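Local coordinates for bluetongue virus COAT protein VP7 (Bluetongue virus, PDB 1BVP), which forms trimers that assemble on the VP3 scaffold of the bluetongue virus inner capsid and is linked to binding of host cell surface receptors, at residues G78-D83 with H279-A284; N28-L33 with T49-S54; R140-A145 with T150-G155; N269-R274 with L308-L313; L9-A14 with L66-S71. All coordinates share one frame; numbering follows the deposited sequence.

Contact 1. Residues G78-D83 with H279-A284; sequences GPISPD and HGLRTA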
# COMPACT_ATOMS: atom_id res chain seq x y z
N GLY A 78 -28.79 5.30 18.68
CA GLY A 78 -29.37 5.99 19.81
C GLY A 78 -29.81 7.38 19.36
O GLY A 78 -29.63 7.76 18.20
N PRO A 79 -30.38 8.16 20.27
CA PRO A 79 -30.84 9.51 19.92
C PRO A 79 -29.74 10.52 19.71
O PRO A 79 -29.44 11.33 20.58
CB PRO A 79 -31.73 9.88 21.10
CG PRO A 79 -30.99 9.21 22.25
CD PRO A 79 -30.63 7.85 21.69
N ILE A 80 -29.18 10.54 18.51
CA ILE A 80 -28.10 11.48 18.23
C ILE A 80 -28.61 12.75 17.57
O ILE A 80 -27.87 13.74 17.45
CB ILE A 80 -27.09 10.83 17.30
CG1 ILE A 80 -27.76 10.48 15.97
CG2 ILE A 80 -26.58 9.57 17.91
CD1 ILE A 80 -26.91 9.67 15.02
N SER A 81 -29.87 12.75 17.17
CA SER A 81 -30.35 13.90 16.44
C SER A 81 -31.82 14.21 16.54
O SER A 81 -32.67 13.31 16.64
CB SER A 81 -29.98 13.71 14.96
OG SER A 81 -30.45 14.76 14.15
N PRO A 82 -32.14 15.50 16.56
CA PRO A 82 -33.53 15.95 16.64
C PRO A 82 -34.17 15.88 15.23
O PRO A 82 -35.39 15.92 15.09
CB PRO A 82 -33.40 17.40 17.11
CG PRO A 82 -32.08 17.86 16.52
CD PRO A 82 -31.18 16.62 16.69
N ASP A 83 -33.33 15.71 14.21
CA ASP A 83 -33.75 15.67 12.82
C ASP A 83 -33.84 14.28 12.26
O ASP A 83 -34.56 14.04 11.30
CB ASP A 83 -32.79 16.50 11.96
CG ASP A 83 -32.86 17.98 12.29
OD1 ASP A 83 -33.83 18.42 12.96
OD2 ASP A 83 -31.94 18.74 11.90
N HIS A 279 -18.19 14.77 10.96
CA HIS A 279 -17.31 14.47 12.05
C HIS A 279 -18.12 13.99 13.27
O HIS A 279 -17.84 12.92 13.86
CB HIS A 279 -16.48 15.72 12.32
CG HIS A 279 -15.38 15.48 13.31
ND1 HIS A 279 -14.38 14.56 13.10
CD2 HIS A 279 -15.21 15.96 14.57
CE1 HIS A 279 -13.65 14.47 14.19
NE2 HIS A 279 -14.13 15.30 15.10
N GLY A 280 -19.19 14.72 13.60
CA GLY A 280 -20.04 14.32 14.72
C GLY A 280 -20.74 12.98 14.50
O GLY A 280 -20.79 12.12 15.40
N LEU A 281 -21.30 12.80 13.31
CA LEU A 281 -22.03 11.59 12.93
C LEU A 281 -21.11 10.37 12.94
O LEU A 281 -21.45 9.32 13.51
CB LEU A 281 -22.57 11.77 11.51
CG LEU A 281 -23.87 11.18 10.93
CD1 LEU A 281 -23.55 10.64 9.56
CD2 LEU A 281 -24.47 10.11 11.78
N ARG A 282 -19.95 10.51 12.29
CA ARG A 282 -18.98 9.42 12.24
C ARG A 282 -18.58 9.03 13.66
O ARG A 282 -18.59 7.85 14.02
CB ARG A 282 -17.75 9.80 11.42
CG ARG A 282 -16.78 8.63 11.32
CD ARG A 282 -15.42 8.98 11.92
NE ARG A 282 -14.83 10.17 11.31
CZ ARG A 282 -14.65 11.33 11.94
NH1 ARG A 282 -15.01 11.45 13.22
NH2 ARG A 282 -14.17 12.38 11.28
N THR A 283 -18.21 10.02 14.46
CA THR A 283 -17.86 9.75 15.85
C THR A 283 -18.98 8.99 16.58
O THR A 283 -18.74 7.96 17.22
CB THR A 283 -17.64 11.03 16.58
OG1 THR A 283 -16.61 11.76 15.93
CG2 THR A 283 -17.30 10.76 18.00
N ALA A 284 -20.22 9.47 16.46
CA ALA A 284 -21.37 8.82 17.11
C ALA A 284 -21.57 7.38 16.65
O ALA A 284 -21.89 6.51 17.46
CB ALA A 284 -22.64 9.61 16.87
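A chi1 of 61° sets CG1 of Ile-80 between its own backbone N and carbonyl carbon, while CG2 stands anti to the carbonyl carbon; the two branches thereby meet different residues of 279-284. With chi2 extended at -172°, CD1 arrives 4.1 Å from CD2 of Leu-281, the side chains passing at a slant. The shorter branch, CG2, approaches CB of Ala-284 at 4.1 Å, and here the backbones come nearest, 7.3 Å between the CA atoms of Ile-80 and Ala-284. Both pairs are apolar, and no hydrogen bond links the segments. In the fold, this joins the loop between helices 55-73 and 90-94 to helix 276-286, within the helical domain that both ends of the chain build. Leu-281 also packs on Phe-62 and Leu-66 of helix 55-73. Each segment has its own polar bracing. In the loop, Ser-81 OG accepts from Asp-83 N at 3.0 Å, an ST turn, and is tied as well to the backbone O of Ala-328. On the helix, His-279 O receives Thr-283 N and Thr-283 OG1 from opposite faces of its carbonyl plane, the hydroxyl at 2.7 Å.

Contact 2. Residues N28-L33 with T49-S54; sequences NVMEIL and TMRPTS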
# COMPACT_ATOMS: atom_id res chain seq x y z
N ASN A 28 -29.89 0.40 -15.03
CA ASN A 28 -29.55 -0.44 -13.92
C ASN A 28 -29.85 0.31 -12.57
O ASN A 28 -30.53 -0.20 -11.68
CB ASN A 28 -28.07 -0.76 -14.13
CG ASN A 28 -27.50 -1.67 -13.07
OD1 ASN A 28 -26.57 -1.28 -12.34
ND2 ASN A 28 -28.04 -2.88 -12.97
N VAL A 29 -29.40 1.55 -12.46
CA VAL A 29 -29.61 2.37 -11.27
C VAL A 29 -31.08 2.63 -10.95
O VAL A 29 -31.48 2.59 -9.78
CB VAL A 29 -28.92 3.76 -11.45
CG1 VAL A 29 -29.19 4.67 -10.29
CG2 VAL A 29 -27.46 3.58 -11.67
N MET A 30 -31.85 3.00 -11.96
CA MET A 30 -33.26 3.27 -11.74
C MET A 30 -34.04 2.02 -11.33
O MET A 30 -34.96 2.10 -10.53
CB MET A 30 -33.88 3.89 -12.98
CG MET A 30 -33.59 5.35 -13.15
SD MET A 30 -34.36 5.80 -14.74
CE MET A 30 -35.07 7.56 -14.38
N GLU A 31 -33.68 0.88 -11.90
CA GLU A 31 -34.34 -0.35 -11.56
C GLU A 31 -34.17 -0.67 -10.07
O GLU A 31 -35.13 -1.02 -9.39
CB GLU A 31 -33.76 -1.45 -12.40
CG GLU A 31 -34.25 -2.81 -12.04
CD GLU A 31 -33.39 -3.89 -12.69
OE1 GLU A 31 -32.66 -3.57 -13.67
OE2 GLU A 31 -33.43 -5.06 -12.21
N ILE A 32 -32.96 -0.46 -9.55
CA ILE A 32 -32.61 -0.71 -8.15
C ILE A 32 -33.24 0.32 -7.19
O ILE A 32 -33.84 -0.06 -6.17
CB ILE A 32 -31.06 -0.67 -7.99
CG1 ILE A 32 -30.41 -1.87 -8.68
CG2 ILE A 32 -30.64 -0.60 -6.52
CD1 ILE A 32 -28.95 -1.61 -9.02
N LEU A 33 -33.03 1.61 -7.48
CA LEU A 33 -33.57 2.66 -6.64
C LEU A 33 -35.07 2.57 -6.56
O LEU A 33 -35.66 2.80 -5.51
CB LEU A 33 -33.20 4.04 -7.15
CG LEU A 33 -31.73 4.39 -6.93
CD1 LEU A 33 -31.50 5.85 -7.21
CD2 LEU A 33 -31.35 4.04 -5.51
N THR A 49 -37.74 10.43 -2.52
CA THR A 49 -38.00 10.57 -3.96
C THR A 49 -36.81 9.93 -4.66
O THR A 49 -35.73 9.93 -4.11
CB THR A 49 -37.87 12.01 -4.41
OG1 THR A 49 -38.62 12.82 -3.55
CG2 THR A 49 -38.41 12.20 -5.84
N MET A 50 -36.98 9.50 -5.91
CA MET A 50 -35.87 8.93 -6.66
C MET A 50 -34.95 10.01 -7.19
O MET A 50 -33.80 9.74 -7.42
CB MET A 50 -36.34 8.11 -7.84
CG MET A 50 -37.14 6.88 -7.45
SD MET A 50 -37.14 5.71 -8.78
CE MET A 50 -35.63 6.29 -9.86
N ARG A 51 -35.45 11.22 -7.42
CA ARG A 51 -34.58 12.27 -7.91
C ARG A 51 -34.79 13.50 -7.03
O ARG A 51 -35.65 14.34 -7.30
CB ARG A 51 -34.85 12.60 -9.38
CG ARG A 51 -33.79 13.53 -10.00
CD ARG A 51 -32.66 12.72 -10.64
NE ARG A 51 -33.21 11.66 -11.50
CZ ARG A 51 -33.45 11.77 -12.82
NH1 ARG A 51 -33.19 12.91 -13.46
NH2 ARG A 51 -33.98 10.74 -13.50
N PRO A 52 -34.02 13.60 -5.94
CA PRO A 52 -34.09 14.70 -4.97
C PRO A 52 -33.60 16.03 -5.53
O PRO A 52 -32.60 16.08 -6.22
CB PRO A 52 -33.14 14.23 -3.88
CG PRO A 52 -33.03 12.72 -4.10
CD PRO A 52 -32.98 12.63 -5.56
N THR A 53 -34.31 17.12 -5.23
CA THR A 53 -33.90 18.45 -5.69
C THR A 53 -33.70 19.38 -4.48
O THR A 53 -32.61 19.91 -4.26
CB THR A 53 -34.89 19.04 -6.75
OG1 THR A 53 -36.25 18.92 -6.29
CG2 THR A 53 -34.78 18.25 -8.04
N SER A 54 -34.73 19.51 -3.65
CA SER A 54 -34.63 20.34 -2.47
C SER A 54 -33.75 19.71 -1.39
O SER A 54 -33.55 18.51 -1.36
CB SER A 54 -36.02 20.58 -1.88
OG SER A 54 -36.59 19.39 -1.36
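The guanidinium group of Arg-51 meets Met-30 at its edge: CE of the methionine lies close to the guanidinium plane, 3.5 Å from NH2, and so stands beside the group and not over a face. This arginine is poorly ordered, so the pair is less securely placed than the rest. NH1 of the same group is modelled donating to the backbone O of Ala-21. The arginine reaches Met-30 by a chain bent at both chi2 and chi3.

The second link is purely apolar. The CB of Met-50 points at helix 27-44, and the chain beyond it, bent at chi3, brings CE to 4.0 Å from CG of Met-30. The two methionines cross at about a right angle. The same methyl of Met-50 lies 4.3 Å from CB of Leu-33, and thus touches two residues three apart on one face of the helix. Here the loop leading from helix 27-44 into helix 55-73 folds back on the helix it has just left, a local closure in the helical domain. The CA atoms of Leu-33 and Met-50 mark the nearest backbone approach, at 6.7 Å. Farther along the loop, Ser-54 takes the N-cap position of helix 55-73, with OG bonded to the backbone N of Gln-57. From Leu-33 the helix packs inward on Ala-14 of helix 2-15.

Contact 3. Residues R140-A145 with T150-G155; sequences RWFMRA and TAVVCG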
# COMPACT_ATOMS: atom_id res chain seq x y z
N ARG A 140 29.33 -2.08 19.25
CA ARG A 140 30.20 -2.03 20.40
C ARG A 140 30.13 -3.41 21.02
O ARG A 140 29.05 -3.98 21.20
CB ARG A 140 29.81 -0.95 21.42
CG ARG A 140 30.36 -1.23 22.81
CD ARG A 140 30.19 -0.06 23.75
NE ARG A 140 30.90 1.10 23.21
CZ ARG A 140 32.09 1.53 23.60
NH1 ARG A 140 32.76 0.92 24.58
NH2 ARG A 140 32.65 2.54 22.95
N TRP A 141 31.32 -3.95 21.26
CA TRP A 141 31.53 -5.26 21.82
C TRP A 141 30.85 -5.43 23.16
O TRP A 141 30.76 -4.50 23.98
CB TRP A 141 33.03 -5.47 21.96
CG TRP A 141 33.41 -6.75 22.61
CD1 TRP A 141 33.53 -7.00 23.97
CD2 TRP A 141 33.71 -7.99 21.95
NE1 TRP A 141 33.87 -8.32 24.18
CE2 TRP A 141 33.99 -8.95 22.97
CE3 TRP A 141 33.75 -8.39 20.61
CZ2 TRP A 141 34.31 -10.28 22.67
CZ3 TRP A 141 34.07 -9.71 20.31
CH2 TRP A 141 34.35 -10.64 21.35
N PHE A 142 30.33 -6.63 23.38
CA PHE A 142 29.68 -6.94 24.65
C PHE A 142 29.52 -8.43 24.78
O PHE A 142 28.89 -9.09 23.94
CB PHE A 142 28.35 -6.23 24.82
CG PHE A 142 27.66 -6.56 26.09
CD1 PHE A 142 26.96 -7.75 26.23
CD2 PHE A 142 27.71 -5.67 27.17
CE1 PHE A 142 26.32 -8.07 27.44
CE2 PHE A 142 27.08 -5.98 28.38
CZ PHE A 142 26.39 -7.18 28.52
N MET A 143 30.18 -8.95 25.80
CA MET A 143 30.19 -10.37 26.08
C MET A 143 29.71 -10.59 27.50
O MET A 143 30.15 -9.93 28.43
CB MET A 143 31.59 -10.90 25.92
CG MET A 143 31.67 -12.38 26.13
SD MET A 143 31.22 -13.30 24.69
CE MET A 143 32.29 -12.59 23.45
N ARG A 144 28.72 -11.46 27.65
CA ARG A 144 28.15 -11.78 28.94
C ARG A 144 29.16 -12.68 29.66
O ARG A 144 29.78 -13.56 29.05
CB ARG A 144 26.80 -12.46 28.75
CG ARG A 144 25.87 -12.28 29.91
CD ARG A 144 24.45 -12.41 29.43
NE ARG A 144 23.86 -11.12 29.07
CZ ARG A 144 23.03 -10.93 28.04
NH1 ARG A 144 22.71 -11.96 27.23
NH2 ARG A 144 22.43 -9.75 27.87
N ALA A 145 29.37 -12.40 30.95
CA ALA A 145 30.33 -13.13 31.78
C ALA A 145 30.19 -14.64 31.63
O ALA A 145 29.08 -15.19 31.77
CB ALA A 145 30.16 -12.72 33.23
N THR A 150 28.01 -13.87 22.48
CA THR A 150 26.90 -13.14 23.08
C THR A 150 26.15 -12.33 22.02
O THR A 150 26.75 -11.48 21.32
CB THR A 150 27.36 -12.23 24.22
OG1 THR A 150 27.86 -13.04 25.29
CG2 THR A 150 26.20 -11.41 24.76
N ALA A 151 24.87 -12.68 21.86
CA ALA A 151 23.93 -12.05 20.92
C ALA A 151 23.14 -11.03 21.70
O ALA A 151 22.63 -11.31 22.79
CB ALA A 151 23.00 -13.08 20.35
N VAL A 152 22.91 -9.89 21.10
CA VAL A 152 22.22 -8.85 21.82
C VAL A 152 21.41 -7.99 20.79
O VAL A 152 21.79 -7.93 19.62
CB VAL A 152 23.35 -8.10 22.60
CG1 VAL A 152 23.69 -6.75 22.02
CG2 VAL A 152 23.07 -8.05 24.03
N VAL A 153 20.28 -7.37 21.19
CA VAL A 153 19.53 -6.56 20.23
C VAL A 153 20.06 -5.14 20.16
O VAL A 153 20.25 -4.51 21.20
CB VAL A 153 17.91 -6.58 20.37
CG1 VAL A 153 17.41 -7.65 21.30
CG2 VAL A 153 17.32 -5.20 20.71
N CYS A 154 20.26 -4.62 18.94
CA CYS A 154 20.76 -3.28 18.77
C CYS A 154 19.89 -2.35 17.94
O CYS A 154 20.31 -1.25 17.57
CB CYS A 154 22.15 -3.34 18.19
SG CYS A 154 22.30 -4.33 16.76
N GLY A 155 18.68 -2.78 17.65
CA GLY A 155 17.78 -1.95 16.86
C GLY A 155 16.44 -2.63 16.88
O GLY A 155 16.32 -3.75 17.39
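Thr-150 lies against residues 142-144 of the facing loop, its side chain touching Phe-142, Met-143 and Arg-144. Its CG2 methyl is anti to the backbone N and approaches the edge of the Phe-142 ring, 4.0 Å from CD1 and near the ring plane. CB of Thr-150 is 3.5 Å from the carbonyl O of Phe-142. The hydroxyl is turned the other way, with OG1 anti to the carbonyl carbon (chi1 -66°), and there it accepts a hydrogen bond from the backbone N of Arg-144. That bond is 3.0 Å from Arg-144 N to Thr-150 OG1 and nearly straight, at 170°. The one hydrogen bond between the segments thus uses a side-chain acceptor, with no backbone-to-backbone bond between them. SD of Met-143 lies 3.4 Å from the same OG1, reached by a chain bent at chi2 and chi3.

Val-152 extends the apolar side, with CG2 at 4.5 Å from CD1 of Phe-142. The guanidinium of Arg-144, which is poorly ordered, comes loosely near the same methyl.

Strand 149-155 pairs antiparallel with strand 158-163 in the beta-sandwich domain, with Thr-150 bonded through its backbone to Ser-162. Residues 140-145 lie in the loop between strand 134-136 and strand 149-155. The Phe-142 ring meets Phe-136 edge-to-face, and Phe-142 also packs on Asn-193 of the third subunit.

Contact 4. Residues N269-R274 with L308-L313; sequences NVYSFR and LTLLLL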
# COMPACT_ATOMS: atom_id res chain seq x y z
N ASN A 269 -10.74 7.66 4.31
CA ASN A 269 -11.98 8.30 3.92
C ASN A 269 -12.92 8.46 5.11
O ASN A 269 -13.50 9.51 5.29
CB ASN A 269 -12.65 7.48 2.82
CG ASN A 269 -13.84 8.22 2.18
OD1 ASN A 269 -14.88 7.62 1.91
ND2 ASN A 269 -13.68 9.52 1.97
N VAL A 270 -13.09 7.40 5.90
CA VAL A 270 -13.96 7.41 7.09
C VAL A 270 -13.52 8.43 8.14
O VAL A 270 -14.35 9.12 8.73
CB VAL A 270 -13.94 6.03 7.80
CG1 VAL A 270 -14.60 6.13 9.15
CG2 VAL A 270 -14.55 4.95 6.91
N TYR A 271 -12.22 8.52 8.40
CA TYR A 271 -11.73 9.44 9.42
C TYR A 271 -11.49 10.87 8.98
O TYR A 271 -11.10 11.69 9.78
CB TYR A 271 -10.53 8.86 10.15
CG TYR A 271 -10.87 7.66 11.01
CD1 TYR A 271 -11.48 7.83 12.25
CD2 TYR A 271 -10.61 6.36 10.58
CE1 TYR A 271 -11.84 6.72 13.05
CE2 TYR A 271 -10.97 5.24 11.38
CZ TYR A 271 -11.58 5.45 12.60
OH TYR A 271 -11.93 4.37 13.39
N SER A 272 -11.73 11.17 7.71
CA SER A 272 -11.58 12.54 7.25
C SER A 272 -12.66 13.37 7.92
O SER A 272 -13.76 12.89 8.29
CB SER A 272 -11.71 12.65 5.75
OG SER A 272 -10.58 12.07 5.18
N PHE A 273 -12.35 14.65 8.02
CA PHE A 273 -13.21 15.59 8.69
C PHE A 273 -14.51 15.91 7.97
O PHE A 273 -15.59 15.71 8.54
CB PHE A 273 -12.39 16.86 8.95
CG PHE A 273 -13.17 17.95 9.64
CD1 PHE A 273 -13.72 17.73 10.92
CD2 PHE A 273 -13.34 19.19 9.02
CE1 PHE A 273 -14.45 18.73 11.58
CE2 PHE A 273 -14.07 20.21 9.66
CZ PHE A 273 -14.62 19.97 10.95
N ARG A 274 -14.37 16.42 6.73
CA ARG A 274 -15.49 16.86 5.86
C ARG A 274 -16.08 18.15 6.44
O ARG A 274 -15.84 19.26 5.92
CB ARG A 274 -16.54 15.74 5.70
CG ARG A 274 -16.12 14.81 4.60
CD ARG A 274 -16.92 13.56 4.53
NE ARG A 274 -16.78 12.96 3.21
CZ ARG A 274 -15.91 12.01 2.91
NH1 ARG A 274 -15.11 11.55 3.86
NH2 ARG A 274 -15.79 11.60 1.64
N LEU A 308 -16.40 -4.57 7.87
CA LEU A 308 -17.66 -4.24 7.23
C LEU A 308 -18.07 -2.81 7.54
O LEU A 308 -18.42 -2.02 6.64
CB LEU A 308 -18.74 -5.15 7.73
CG LEU A 308 -19.65 -5.84 6.73
CD1 LEU A 308 -21.02 -5.82 7.35
CD2 LEU A 308 -19.67 -5.14 5.40
N THR A 309 -18.08 -2.50 8.83
CA THR A 309 -18.44 -1.17 9.29
C THR A 309 -17.59 -0.09 8.62
O THR A 309 -18.09 0.98 8.25
CB THR A 309 -18.32 -1.08 10.81
OG1 THR A 309 -19.16 -2.08 11.44
CG2 THR A 309 -18.72 0.27 11.30
N LEU A 310 -16.30 -0.34 8.46
CA LEU A 310 -15.42 0.62 7.82
C LEU A 310 -15.82 0.78 6.38
O LEU A 310 -15.98 1.91 5.91
CB LEU A 310 -13.93 0.22 7.93
CG LEU A 310 -13.41 0.32 9.37
CD1 LEU A 310 -12.10 -0.39 9.47
CD2 LEU A 310 -13.30 1.76 9.81
N LEU A 311 -16.00 -0.33 5.66
CA LEU A 311 -16.39 -0.26 4.24
C LEU A 311 -17.73 0.45 4.06
O LEU A 311 -17.85 1.38 3.25
CB LEU A 311 -16.48 -1.65 3.64
CG LEU A 311 -15.11 -2.31 3.62
CD1 LEU A 311 -15.24 -3.63 2.91
CD2 LEU A 311 -14.11 -1.39 2.92
N LEU A 312 -18.71 0.04 4.85
CA LEU A 312 -20.03 0.63 4.82
C LEU A 312 -19.97 2.15 5.15
O LEU A 312 -20.57 2.99 4.44
CB LEU A 312 -20.92 -0.15 5.78
CG LEU A 312 -21.98 -1.17 5.28
CD1 LEU A 312 -21.63 -1.79 3.99
CD2 LEU A 312 -22.20 -2.23 6.33
N LEU A 313 -19.21 2.52 6.17
CA LEU A 313 -19.09 3.94 6.53
C LEU A 313 -18.38 4.75 5.46
O LEU A 313 -18.73 5.89 5.23
CB LEU A 313 -18.34 4.08 7.83
CG LEU A 313 -19.06 4.73 9.00
CD1 LEU A 313 -17.99 4.98 10.03
CD2 LEU A 313 -19.74 6.04 8.61
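In the helical domain, helix 263-271 packs on the long helix 304-323, and Val-270 makes most of the contact. The CA atoms of Val-270 and Leu-313 lie 6.2 Å apart, and the valine CB is directed at the opposing helix. The two methyls divide the work. CG1, anti to the backbone N (chi1 169°), meets CD1 of Leu-313 at 3.7 Å, the two side chains crossing at about a right angle. CG2, anti to the carbonyl carbon instead, rests 3.5 Å from the backbone O of Leu-310 and 4.0 Å from CB of Leu-313. Beside it, CE2 of Tyr-271 comes 4.5 Å from CD2 of Leu-310, while the phenol OH is bonded to the backbone O of Pro-292.

Val-270 O accepts from NE of Arg-282 on helix 276-286. Arg-274 makes a cation-pi contact with Trp-278, and its backbone N bonds to Thr-118 OG1 of the third subunit. Between the two segments themselves there is no hydrogen bond and all four touching residues are buried, so the contact is van der Waals in character, while the hydrogen bonds of Val-270 O and Tyr-271 OH go to residues outside the two segments.

Contact 5. Residues L9-A14 with L66-S71; sequences LTVMRA and LDMMLS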
# COMPACT_ATOMS: atom_id res chain seq x y z
N LEU A 9 -25.03 -1.71 0.38
CA LEU A 9 -23.91 -1.21 -0.42
C LEU A 9 -24.36 -0.80 -1.83
O LEU A 9 -23.96 0.26 -2.35
CB LEU A 9 -22.90 -2.33 -0.53
CG LEU A 9 -21.42 -2.05 -0.69
CD1 LEU A 9 -20.97 -1.14 0.44
CD2 LEU A 9 -20.72 -3.39 -0.59
N THR A 10 -25.14 -1.69 -2.46
CA THR A 10 -25.70 -1.45 -3.79
C THR A 10 -26.54 -0.19 -3.83
O THR A 10 -26.35 0.67 -4.70
CB THR A 10 -26.59 -2.58 -4.22
OG1 THR A 10 -25.81 -3.76 -4.37
CG2 THR A 10 -27.23 -2.25 -5.55
N VAL A 11 -27.45 -0.05 -2.87
CA VAL A 11 -28.30 1.13 -2.80
C VAL A 11 -27.55 2.42 -2.56
O VAL A 11 -27.86 3.45 -3.19
CB VAL A 11 -29.35 0.98 -1.72
CG1 VAL A 11 -30.15 2.23 -1.62
CG2 VAL A 11 -30.22 -0.24 -2.00
N MET A 12 -26.59 2.38 -1.64
CA MET A 12 -25.80 3.58 -1.33
C MET A 12 -24.95 4.00 -2.51
O MET A 12 -24.88 5.19 -2.81
CB MET A 12 -24.91 3.40 -0.13
CG MET A 12 -25.63 3.06 1.15
SD MET A 12 -24.47 3.25 2.54
CE MET A 12 -23.68 1.68 2.57
N ARG A 13 -24.33 3.05 -3.22
CA ARG A 13 -23.51 3.45 -4.37
C ARG A 13 -24.39 4.04 -5.49
O ARG A 13 -23.95 4.93 -6.21
CB ARG A 13 -22.64 2.29 -4.88
CG ARG A 13 -21.72 1.68 -3.85
CD ARG A 13 -20.81 0.54 -4.39
NE ARG A 13 -19.61 1.06 -5.05
CZ ARG A 13 -19.26 0.84 -6.32
NH1 ARG A 13 -20.00 0.06 -7.13
NH2 ARG A 13 -18.16 1.43 -6.83
N ALA A 14 -25.64 3.59 -5.58
CA ALA A 14 -26.59 4.09 -6.58
C ALA A 14 -26.96 5.53 -6.22
O ALA A 14 -27.05 6.40 -7.10
CB ALA A 14 -27.84 3.23 -6.57
N LEU A 66 -28.35 6.23 5.66
CA LEU A 66 -27.89 6.08 7.04
C LEU A 66 -28.60 4.88 7.69
O LEU A 66 -27.96 4.02 8.30
CB LEU A 66 -28.17 7.36 7.82
CG LEU A 66 -27.70 7.45 9.27
CD1 LEU A 66 -26.27 6.99 9.44
CD2 LEU A 66 -27.82 8.90 9.71
N ASP A 67 -29.91 4.78 7.50
CA ASP A 67 -30.66 3.65 8.06
C ASP A 67 -30.15 2.33 7.56
O ASP A 67 -30.04 1.37 8.32
CB ASP A 67 -32.15 3.74 7.70
CG ASP A 67 -32.96 4.52 8.71
OD1 ASP A 67 -32.50 4.71 9.86
OD2 ASP A 67 -34.08 4.94 8.36
N MET A 68 -29.88 2.28 6.27
CA MET A 68 -29.42 1.07 5.62
C MET A 68 -28.03 0.68 6.06
O MET A 68 -27.76 -0.50 6.27
CB MET A 68 -29.49 1.23 4.12
CG MET A 68 -30.92 1.26 3.62
SD MET A 68 -31.02 1.30 1.84
CE MET A 68 -32.69 0.76 1.68
N MET A 69 -27.15 1.67 6.22
CA MET A 69 -25.78 1.44 6.69
C MET A 69 -25.86 0.89 8.14
O MET A 69 -25.35 -0.19 8.42
CB MET A 69 -25.01 2.76 6.62
CG MET A 69 -23.53 2.71 7.05
SD MET A 69 -23.29 3.02 8.82
CE MET A 69 -22.22 1.69 9.28
N LEU A 70 -26.60 1.55 9.03
CA LEU A 70 -26.69 1.07 10.40
C LEU A 70 -27.29 -0.31 10.51
O LEU A 70 -26.80 -1.14 11.27
CB LEU A 70 -27.45 2.06 11.30
CG LEU A 70 -26.82 3.46 11.30
CD1 LEU A 70 -27.70 4.46 11.99
CD2 LEU A 70 -25.42 3.42 11.92
N SER A 71 -28.32 -0.60 9.73
CA SER A 71 -28.94 -1.93 9.80
C SER A 71 -28.00 -3.02 9.30
O SER A 71 -27.91 -4.09 9.90
CB SER A 71 -30.28 -1.98 9.05
OG SER A 71 -31.21 -1.11 9.70
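Just before Met-68, which touches Val-11 across the contact, the carbonyl O of Asp-67 is held by two donors, the backbone N and the hydroxyl OG of Ser-71. They approach from opposite faces of the carbonyl plane, N at 3.0 Å and OG at 3.1 Å from Asp-67 O. The hydroxyl is tilted 29° out of that plane, with the helix's own i+4 bond on the other side. This turn belongs to helix 55-73, which packs on helix 2-15 in the interior of the helical domain.

The carboxylate of Asp-67 takes no part in the contact: OD2 makes a salt bridge to Arg-46 and a bond to the hydroxyl of Tyr-40, and OD1 bonds to the hydroxyl of Tyr-84. The face turned to helix 2-15 is apolar and sulfur-rich. The nearest CA atoms, those of Met-12 and Met-68, are 8.2 Å apart, and methionine and valine side chains meet between the helices. Met-68 runs out extended beyond CG, at about a right angle to Val-11. Met-12 answers from the other helix with a chain bent at chi3 (-86°), and crosses Met-69 at a slant. Its sulfur touches the root of that residue, SD of Met-12 being 4.1 Å from CB of Met-69, while the rest of Met-69 leads off from helix 2-15. SD of Met-68 lies 3.7 Å from CG1 of Val-11 and 3.9 Å from its CB.

Overall arrangement
Contacts 1, 2, 4 and 5 share the helical domain, while contact 3 lies alone in the beta-sandwich, its centre about 46 to 69 Å from theirs. Contact 5 is central: its centre lies about 13 Å from the centre of contact 4, about 14 Å from that of contact 2 and about 17 Å from that of contact 1, and it touches all three. Leu-9 meets Leu-312, and Thr-10 meets Ile-32. Along the chain, contact 2 falls between the two segments of contact 5. Contact 1 then spans the whole beta domain, contact 3 included, and interleaves with contact 4. The helical domain is thus assembled from both ends of the chain, with the beta domain inserted between them.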